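Local coordinates for protein cytochrome CH (Methylobacterium extorquens, PDB 1QN2) that carries electrons as a small c-type cytochrome with one bound heme c, probably serving as a soluble electron-transfer partner in methylotrophic respiration, at residues Y44-S47 with D48-K52. Sequence-based numbering, arbitrary orientation.
Sequences YAFS and DALKK. With HEC (heme c), chain D.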
loop_
_atom_site.group_PDB
_atom_site.type_symbol
_atom_site.label_atom_id
_atom_site.label_comp_id
_atom_site.label_asym_id
_atom_site.label_seq_id
_atom_site.Cartn_x
_atom_site.Cartn_y
_atom_site.Cartn_z
ATOM N N TYR A 44 8.997 10.149 4.836
ATOM C CA TYR A 44 9.097 8.902 5.650
ATOM C C TYR A 44 10.416 8.210 5.252
ATOM O O TYR A 44 10.827 8.392 4.107
ATOM C CB TYR A 44 7.918 7.995 5.295
ATOM C CG TYR A 44 7.964 6.633 5.936
ATOM C CD1 TYR A 44 7.503 6.424 7.231
ATOM C CD2 TYR A 44 8.540 5.559 5.262
ATOM C CE1 TYR A 44 7.571 5.184 7.820
ATOM C CE2 TYR A 44 8.612 4.320 5.845
ATOM C CZ TYR A 44 8.134 4.133 7.123
ATOM O OH TYR A 44 8.209 2.898 7.718
ATOM N N ALA A 45 11.039 7.474 6.156
ATOM C CA ALA A 45 12.301 6.791 5.871
ATOM C C ALA A 45 12.058 5.431 5.224
ATOM O O ALA A 45 11.986 4.427 5.925
ATOM C CB ALA A 45 13.087 6.612 7.169
ATOM N N PHE A 46 11.931 5.404 3.903
ATOM C CA PHE A 46 11.692 4.158 3.186
ATOM C C PHE A 46 12.969 3.321 3.072
ATOM O O PHE A 46 14.089 3.811 3.159
ATOM C CB PHE A 46 11.178 4.465 1.770
ATOM C CG PHE A 46 9.799 5.072 1.751
ATOM C CD1 PHE A 46 8.680 4.272 1.894
ATOM C CD2 PHE A 46 9.641 6.431 1.545
ATOM C CE1 PHE A 46 7.407 4.817 1.842
ATOM C CE2 PHE A 46 8.374 6.996 1.494
ATOM C CZ PHE A 46 7.262 6.183 1.646
ATOM N N SER A 47 12.771 2.026 2.868
ATOM C CA SER A 47 13.924 1.110 2.716
ATOM C C SER A 47 14.622 1.436 1.386
ATOM O O SER A 47 14.030 2.077 0.514
ATOM C CB SER A 47 13.346 -0.332 2.598
ATOM O OG SER A 47 12.687 -0.446 1.341
ATOM N N ASP A 48 15.862 0.993 1.199
ATOM C CA ASP A 48 16.508 1.299 -0.091
ATOM C C ASP A 48 15.769 0.580 -1.219
ATOM O O ASP A 48 15.638 1.079 -2.336
ATOM C CB ASP A 48 17.964 0.814 -0.053
ATOM C CG ASP A 48 18.930 1.949 0.235
ATOM O OD1 ASP A 48 18.961 2.918 -0.550
ATOM O OD2 ASP A 48 19.653 1.859 1.246
ATOM N N ALA A 49 15.295 -0.620 -0.894
ATOM C CA ALA A 49 14.583 -1.442 -1.859
ATOM C C ALA A 49 13.379 -0.744 -2.448
ATOM O O ALA A 49 13.195 -0.677 -3.671
ATOM C CB ALA A 49 14.214 -2.786 -1.260
ATOM N N LEU A 50 12.507 -0.200 -1.594
ATOM C CA LEU A 50 11.330 0.472 -2.169
ATOM C C LEU A 50 11.701 1.743 -2.886
ATOM O O LEU A 50 11.250 2.049 -3.999
ATOM C CB LEU A 50 10.322 0.772 -1.040
ATOM C CG LEU A 50 8.933 1.149 -1.604
ATOM C CD1 LEU A 50 8.447 0.042 -2.538
ATOM C CD2 LEU A 50 7.931 1.248 -0.443
ATOM N N LYS A 51 12.539 2.569 -2.254
ATOM C CA LYS A 51 12.900 3.812 -2.914
ATOM C C LYS A 51 13.572 3.634 -4.242
ATOM O O LYS A 51 13.413 4.468 -5.152
ATOM C CB LYS A 51 13.597 4.771 -1.992
ATOM C CG LYS A 51 15.085 4.902 -2.015
ATOM C CD LYS A 51 15.531 6.010 -1.060
ATOM C CE LYS A 51 14.816 5.852 0.278
ATOM N NZ LYS A 51 13.836 6.947 0.517
ATOM N N LYS A 52 14.340 2.565 -4.448
ATOM C CA LYS A 52 15.009 2.371 -5.734
ATOM C C LYS A 52 14.187 1.523 -6.691
ATOM O O LYS A 52 14.605 1.296 -7.837
ATOM C CB LYS A 52 16.381 1.708 -5.507
ATOM C CG LYS A 52 17.322 2.454 -4.600
ATOM C CD LYS A 52 18.469 3.130 -5.317
ATOM C CE LYS A 52 19.301 3.998 -4.376
ATOM N NZ LYS A 52 20.122 3.175 -3.445
HETATM FE FE HEC D . 2.199 -1.046 4.392
HETATM C CHA HEC D . 4.614 0.708 2.702
HETATM C CHB HEC D . -0.057 -0.354 1.884
HETATM C CHC HEC D . 0.001 -3.357 5.725
HETATM C CHD HEC D . 4.170 -1.279 7.113
HETATM N NA HEC D . 2.256 0.024 2.608
HETATM C C1A HEC D . 3.372 0.643 2.085
HETATM C C2A HEC D . 3.001 1.150 0.872
HETATM C C3A HEC D . 1.694 0.858 0.637
HETATM C C4A HEC D . 1.225 0.150 1.723
HETATM C CMA HEC D . 1.016 1.310 -0.651
HETATM C CAA HEC D . 3.881 1.929 -0.076
HETATM C CBA HEC D . 3.722 3.421 0.216
HETATM C CGA HEC D . 4.709 4.322 -0.516
HETATM O O1A HEC D . 5.336 3.938 -1.535
HETATM O O2A HEC D . 4.579 5.567 -0.352
HETATM N NB HEC D . 0.282 -1.705 3.928
HETATM C C1B HEC D . -0.450 -1.241 2.866
HETATM C C2B HEC D . -1.726 -1.728 3.030
HETATM C C3B HEC D . -1.710 -2.657 4.044
HETATM C C4B HEC D . -0.462 -2.588 4.654
HETATM C CMB HEC D . -2.964 -1.539 2.168
HETATM C CAB HEC D . -2.780 -3.500 4.355
HETATM C CBB HEC D . -3.169 -4.528 3.491
HETATM N NC HEC D . 2.120 -2.172 6.122
HETATM C C1C HEC D . 1.099 -2.999 6.503
HETATM C C2C HEC D . 1.383 -3.384 7.794
HETATM C C3C HEC D . 2.543 -2.781 8.209
HETATM C C4C HEC D . 3.015 -2.044 7.143
HETATM C CMC HEC D . 0.661 -4.258 8.805
HETATM C CAC HEC D . 3.133 -2.917 9.469
HETATM C CBC HEC D . 3.405 -4.153 10.064
HETATM N ND HEC D . 4.096 -0.368 4.835
HETATM C C1D HEC D . 4.708 -0.645 6.013
HETATM C C2D HEC D . 5.994 -0.155 5.904
HETATM C C3D HEC D . 6.111 0.419 4.680
HETATM C C4D HEC D . 4.940 0.278 3.980
HETATM C CMD HEC D . 7.168 -0.152 6.865
HETATM C CAD HEC D . 7.370 1.043 4.108
HETATM C CBD HEC D . 7.952 -0.126 3.289
HETATM C CGD HEC D . 9.393 0.113 2.851
HETATM O O1D HEC D . 9.981 -0.856 2.296
HETATM O O2D HEC D . 9.951 1.228 2.944
#
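S47 and L50 meet where an extended loop turns into the helix that starts at D48, an N-cap that faces a heme propionate in this cytochrome c fold. The backbone drops from extended angles at F46 and S47 to helical ones at D48, and the first turn closes as K51 N donates to S47 O at 3.2 Å. Serine suits the cap because its short side chain folds back: with OG between the backbone N and the carbonyl carbon (chi1 70°), it accepts from L50 N, 3.0 Å away and nearly straight at 172°. The same OG donates to heme O1D at 2.9 Å, while S47 N gives its hydrogen to heme O2D, also at 2.9 Å, so one residue holds both oxygens of this carboxylate; the nearby helix start probably helps to stabilise its charge. F46, flat and apolar, meets L50 CD2 with CD1, meets O2D at its ring edge, and brings CZ 3.4 Å from heme O2A of the other propionate. Y44 sets the CD2 edge of its ring over the centre of one F46 face. An alanine in place of F46 would probably leave the Y44 edge, L50 CD2 and both propionates without this ring. K51, long and exposed, bends so that CE comes 3.6 Å from F46 O. Acidic D48 and basic K52, one turn on, form a salt bridge, K52 NZ lying 3.1 Å from D48 OD1, above the carboxylate plane.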